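Local coordinates for uncharacterized protein MTH_862 (Methanothermobacter thermautotrophicus, PDB 2R47) that is of unknown function but belongs to the archaeal DUF2124 family and folds as an alpha/beta protein around a mixed sheet, at residues L16-F19 with R20-V23; M126-F129 with A130-G133. All blocks are in the same frame, centred on the assembly; numbering follows the deposited sequence.

Contact 1 of 2, residues L16-F19 with R20-V23; sequences LGVF and REAV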
ATOM      1  N   LEU A  16       5.143  -1.456  10.090  1.00 15.75           N
ATOM      2  CA  LEU A  16       5.283  -0.010  10.260  1.00 17.11           C
ATOM      3  C   LEU A  16       6.217   0.347  11.428  1.00 17.29           C
ATOM      4  O   LEU A  16       7.043   1.279  11.336  1.00 16.06           O
ATOM      5  CB  LEU A  16       3.895   0.646  10.474  1.00 15.92           C
ATOM      6  CG  LEU A  16       2.832   0.410   9.370  1.00 20.42           C
ATOM      7  CD1 LEU A  16       1.513   1.102   9.783  1.00 21.13           C
ATOM      8  CD2 LEU A  16       3.355   0.908   8.034  1.00 20.63           C
ATOM      9  N   GLY A  17       6.077  -0.382  12.536  1.00 15.74           N
ATOM     10  CA  GLY A  17       6.910  -0.121  13.724  1.00 16.21           C
ATOM     11  C   GLY A  17       8.410  -0.254  13.535  1.00 16.00           C
ATOM     12  O   GLY A  17       9.187   0.610  14.000  1.00 16.79           O
ATOM     13  N   VAL A  18       8.845  -1.314  12.852  1.00 16.69           N
ATOM     14  CA  VAL A  18      10.298  -1.467  12.597  1.00 16.21           C
ATOM     15  C   VAL A  18      10.806  -0.369  11.665  1.00 16.26           C
ATOM     16  O   VAL A  18      11.959   0.037  11.751  1.00 15.77           O
ATOM     17  CB  VAL A  18      10.703  -2.867  12.090  1.00 16.34           C
ATOM     18  CG1 VAL A  18      10.296  -3.936  13.117  1.00 17.72           C
ATOM     19  CG2 VAL A  18      10.096  -3.165  10.696  1.00 15.71           C
ATOM     20  N   PHE A  19       9.944   0.123  10.776  1.00 16.27           N
ATOM     21  CA  PHE A  19      10.315   1.268   9.936  1.00 15.71           C
ATOM     22  C   PHE A  19      10.447   2.518  10.817  1.00 17.40           C
ATOM     23  O   PHE A  19      11.469   3.251  10.744  1.00 17.85           O
ATOM     24  CB  PHE A  19       9.291   1.497   8.785  1.00 16.83           C
ATOM     25  CG  PHE A  19       9.697   2.640   7.853  1.00 15.87           C
ATOM     26  CD1 PHE A  19      10.778   2.488   6.981  1.00 19.86           C
ATOM     27  CD2 PHE A  19       9.056   3.873   7.940  1.00 18.04           C
ATOM     28  CE1 PHE A  19      11.195   3.569   6.154  1.00 21.28           C
ATOM     29  CE2 PHE A  19       9.476   4.944   7.138  1.00 16.75           C
ATOM     30  CZ  PHE A  19      10.498   4.767   6.224  1.00 19.12           C
ATOM     31  N   ARG A  20       9.452   2.773  11.663  1.00 16.42           N
ATOM     32  CA  ARG A  20       9.534   3.929  12.558  1.00 18.13           C
ATOM     33  C   ARG A  20      10.816   3.920  13.374  1.00 17.42           C
ATOM     34  O   ARG A  20      11.424   4.956  13.546  1.00 18.06           O
ATOM     35  CB  ARG A  20       8.375   3.933  13.548  1.00 18.62           C
ATOM     36  CG  ARG A  20       7.068   4.297  12.900  1.00 19.03           C
ATOM     37  CD  ARG A  20       6.011   4.735  13.962  1.00 19.76           C
ATOM     38  NE  ARG A  20       4.694   4.526  13.367  1.00 22.07           N
ATOM     39  CZ  ARG A  20       3.965   3.423  13.492  1.00 25.44           C
ATOM     40  NH1 ARG A  20       4.367   2.427  14.280  1.00 23.55           N
ATOM     41  NH2 ARG A  20       2.786   3.335  12.849  1.00 24.66           N
ATOM     42  N   GLU A  21      11.208   2.739  13.848  1.00 18.47           N
ATOM     43  CA  GLU A  21      12.442   2.564  14.616  1.00 18.29           C
ATOM     44  C   GLU A  21      13.663   2.853  13.758  1.00 18.39           C
ATOM     45  O   GLU A  21      14.588   3.555  14.216  1.00 17.76           O
ATOM     46  CB  GLU A  21      12.520   1.121  15.110  1.00 19.39           C
ATOM     47  CG  GLU A  21      11.542   0.816  16.203  1.00 18.74           C
ATOM     48  CD  GLU A  21      11.526  -0.663  16.564  1.00 24.80           C
ATOM     49  OE1 GLU A  21      12.191  -1.505  15.901  1.00 25.04           O
ATOM     50  OE2 GLU A  21      10.821  -0.989  17.531  1.00 26.69           O
ATOM     51  N   ALA A  22      13.671   2.311  12.534  1.00 17.98           N
ATOM     52  CA  ALA A  22      14.782   2.491  11.598  1.00 18.99           C
ATOM     53  C   ALA A  22      15.028   3.986  11.290  1.00 18.32           C
ATOM     54  O   ALA A  22      16.162   4.399  11.194  1.00 18.64           O
ATOM     55  CB  ALA A  22      14.563   1.669  10.306  1.00 19.71           C
ATOM     56  N   VAL A  23      13.975   4.795  11.159  1.00 17.29           N
ATOM     57  CA  VAL A  23      14.131   6.220  10.807  1.00 18.07           C
ATOM     58  C   VAL A  23      13.921   7.204  11.976  1.00 18.49           C
ATOM     59  O   VAL A  23      13.668   8.394  11.764  1.00 19.67           O
ATOM     60  CB  VAL A  23      13.205   6.612   9.621  1.00 17.46           C
ATOM     61  CG1 VAL A  23      13.584   5.747   8.397  1.00 16.41           C
ATOM     62  CG2 VAL A  23      11.727   6.429   9.991  1.00 17.52           C
TER
HETATM   63  O   HOH W   1      13.934  -1.595  13.172  1.00 32.49           O
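Leu16 sets its CB against one face of the Arg20 guanidinium, 3.8 Å from Arg20 NH2, and its carbonyl accepts the backbone N of Arg20 in the first of the four successive i to i+4 bonds made here, late in helix 11-22. The Arg20 chain runs extended from CG to NE back along the helix, where NE bonds to Ala48 O and fixes the flat group beside Leu16. The same guanidinium comes close to the main chain of Gly17, with Arg20 NH1 3.6 Å from Gly17 CA. Gly17 O receives Glu21 N and is brushed by Glu21 CG, 3.2 Å away.

Val18 O serves two donors, Ala22 N at 3.0 Å and a water that gives its second proton to Glu21 OE1. That carboxylate oxygen also forms a salt bridge with Lys7, while the Val18 side chain packs on Ile144 and on Val152 of the second subunit. Phe19 has CG anti to the backbone N (chi1 -177°), which swings its ring to the side where Val23 lies. Val23 CG1 sits over a ring face in a CH-pi contact, 4.2 Å from the Phe19 centroid, and Val23 CG2 reaches the rim at CE2. Phe45 meets the ring edge-to-face, and Met121 and Leu123 of strand 118-125 also touch it. A serine in place of Phe19 would probably leave Val23 CG1 without its aromatic partner and open a gap against the sheet. The end of this helix and the next residue are thus amphipathic: apolar contacts seat Phe19 and Val23 against the sheet, while water and charged groups satisfy the polar flank.

Contact 2 of 2, residues M126-F129 with A130-G133; sequences MDMF and ARAG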
ATOM      1  N   MET A 126       9.220 -10.015  -0.683  1.00 16.94           N
ATOM      2  CA  MET A 126       9.674 -11.271  -1.282  1.00 18.95           C
ATOM      3  C   MET A 126      11.166 -11.240  -1.601  1.00 19.34           C
ATOM      4  O   MET A 126      11.596 -11.832  -2.607  1.00 20.95           O
ATOM      5  CB  MET A 126       8.843 -11.610  -2.549  1.00 19.41           C
ATOM      6  CG  MET A 126       7.326 -11.545  -2.307  1.00 22.93           C
ATOM      7  SD  MET A 126       6.711 -12.491  -0.907  1.00 24.09           S
ATOM      8  CE  MET A 126       6.829 -14.155  -1.597  1.00 25.24           C
ATOM      9  N   ASP A 127      11.943 -10.516  -0.779  1.00 18.64           N
ATOM     10  CA  ASP A 127      13.417 -10.499  -0.858  1.00 18.42           C
ATOM     11  C   ASP A 127      13.934  -9.911  -2.175  1.00 19.41           C
ATOM     12  O   ASP A 127      14.974 -10.335  -2.693  1.00 18.93           O
ATOM     13  CB  ASP A 127      13.973 -11.901  -0.650  1.00 19.99           C
ATOM     14  CG  ASP A 127      15.284 -11.920   0.118  1.00 23.63           C
ATOM     15  OD1 ASP A 127      15.719 -10.868   0.678  1.00 21.47           O
ATOM     16  OD2 ASP A 127      15.874 -13.030   0.158  1.00 23.54           O
ATOM     17  N   MET A 128      13.204  -8.949  -2.718  1.00 18.69           N
ATOM     18  CA  MET A 128      13.482  -8.471  -4.067  1.00 20.25           C
ATOM     19  C   MET A 128      14.902  -7.961  -4.198  1.00 18.97           C
ATOM     20  O   MET A 128      15.568  -8.249  -5.201  1.00 19.41           O
ATOM     21  CB  MET A 128      12.493  -7.347  -4.445  1.00 20.28           C
ATOM     22  CG  MET A 128      12.341  -7.110  -5.933  1.00 28.25           C
ATOM     23  SD  MET A 128      11.541  -8.493  -6.800  1.00 33.56           S
ATOM     24  CE  MET A 128       9.983  -8.608  -5.893  1.00 41.49           C
ATOM     25  N   PHE A 129      15.372  -7.157  -3.248  1.00 18.37           N
ATOM     26  CA  PHE A 129      16.696  -6.586  -3.426  1.00 18.06           C
ATOM     27  C   PHE A 129      17.828  -7.626  -3.409  1.00 19.29           C
ATOM     28  O   PHE A 129      18.757  -7.561  -4.226  1.00 19.60           O
ATOM     29  CB  PHE A 129      16.981  -5.517  -2.397  1.00 18.69           C
ATOM     30  CG  PHE A 129      16.215  -4.251  -2.624  1.00 16.67           C
ATOM     31  CD1 PHE A 129      16.270  -3.626  -3.854  1.00 16.10           C
ATOM     32  CD2 PHE A 129      15.472  -3.691  -1.604  1.00 22.35           C
ATOM     33  CE1 PHE A 129      15.566  -2.395  -4.075  1.00 20.66           C
ATOM     34  CE2 PHE A 129      14.776  -2.482  -1.806  1.00 19.18           C
ATOM     35  CZ  PHE A 129      14.821  -1.869  -3.048  1.00 20.03           C
ATOM     36  N   ALA A 130      17.797  -8.526  -2.437  1.00 19.59           N
ATOM     37  CA  ALA A 130      18.792  -9.608  -2.371  1.00 20.56           C
ATOM     38  C   ALA A 130      18.798 -10.408  -3.700  1.00 20.75           C
ATOM     39  O   ALA A 130      19.856 -10.706  -4.278  1.00 20.27           O
ATOM     40  CB  ALA A 130      18.449 -10.529  -1.237  1.00 20.79           C
ATOM     41  N   ARG A 131      17.603 -10.738  -4.159  1.00 19.59           N
ATOM     42  CA  ARG A 131      17.428 -11.575  -5.369  1.00 20.18           C
ATOM     43  C   ARG A 131      17.972 -10.908  -6.634  1.00 20.56           C
ATOM     44  O   ARG A 131      18.519 -11.568  -7.518  1.00 20.43           O
ATOM     45  CB  ARG A 131      15.968 -11.996  -5.504  1.00 19.77           C
ATOM     46  CG  ARG A 131      15.557 -12.925  -4.360  1.00 20.80           C
ATOM     47  CD  ARG A 131      14.075 -13.132  -4.287  1.00 25.10           C
ATOM     48  NE  ARG A 131      13.527 -13.636  -5.536  1.00 26.00           N
ATOM     49  CZ  ARG A 131      12.347 -13.275  -6.026  1.00 28.55           C
ATOM     50  NH1 ARG A 131      11.596 -12.369  -5.372  1.00 25.48           N
ATOM     51  NH2 ARG A 131      11.944 -13.797  -7.186  1.00 25.01           N
ATOM     52  N   ALA A 132      17.888  -9.580  -6.683  1.00 20.81           N
ATOM     53  CA  ALA A 132      18.368  -8.814  -7.818  1.00 20.86           C
ATOM     54  C   ALA A 132      19.902  -8.604  -7.817  1.00 19.92           C
ATOM     55  O   ALA A 132      20.482  -8.078  -8.772  1.00 20.37           O
ATOM     56  CB  ALA A 132      17.634  -7.472  -7.843  1.00 20.11           C
ATOM     57  N   GLY A 133      20.559  -9.025  -6.744  1.00 20.48           N
ATOM     58  CA  GLY A 133      21.999  -8.813  -6.568  1.00 21.00           C
ATOM     59  C   GLY A 133      22.338  -7.484  -5.892  1.00 21.44           C
ATOM     60  O   GLY A 133      23.527  -7.131  -5.756  1.00 20.93           O
TER
HETATM   61  O   HOH W   2      15.978  -8.265  -0.236  1.00 21.67           O
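Arg131 folds back over the start of helix 128-131 and grips Met126 O through NH1, at 2.8 Å. The bend at chi3 (56°) turns the guanidinium toward that carbonyl, whose oxygen lies near the edge of the group but 20° out of its plane. Arg131 CG lies 3.1 Å from the carbonyl oxygen Asp127 O, and Arg131 CD lies alongside the Asp127 side chain, 3.8 Å from Asp127 CB. Asp127 O in turn accepts Arg131 N in a nearly straight bond, so backbone and side chain of one residue tie down two successive carbonyls.

The tight part continues at the other end of the turn. Ala132 N bonds to Met128 O and, weakly, to Phe129 O, and Gly133, with positive phi, closes the helix in a Schellman motif. Phe129 is buried, its ring against Trp134, Tyr135 and Phe140.

The other flank is looser and involves water. Asp127 stands at the N-cap position without a direct capping bond; instead a water 2.8 Å from Asp127 OD1 donates to it and accepts Ala130 N. The carboxylate otherwise meets the Ala130 methyl, OD1 lying 3.4 Å from Ala130 CB. Met128 reaches Arg131 NH1 only loosely with SD and CE, both 4.1 Å away. Met126 leads away from the turn, to Arg10 of the second subunit and a sulfate ion probably from the crystallisation liquor. Although the charges are opposite, Asp127 OD2 and Arg131 NE are 6.2 Å apart; within this turn the arginine is bonded to a backbone carbonyl and not to the aspartate, which reaches the first helical turn through water.

In the fold
Both contacts are local, contact 1 at the end of helix 11-22 and contact 2 around the short helix 128-131 with the residues that flank it. Contact 1 is partly buried: one side of helix 11-22 lies on strands 118-125 and 142-154 and on helix 40-48, so aromatic and aliphatic packing dominates there. Contact 2 lies at the surface and depends more on backbone carbonyls, an arginine and a bridging water, with Phe129 as its buried residue. The centres of contact 1 and contact 2 are about 20 Å apart, without touching. Strand 118-125 relates them: contact 1 packs on its side chains, whereas contact 2 begins just beyond its end. Each also reaches the second subunit through one residue.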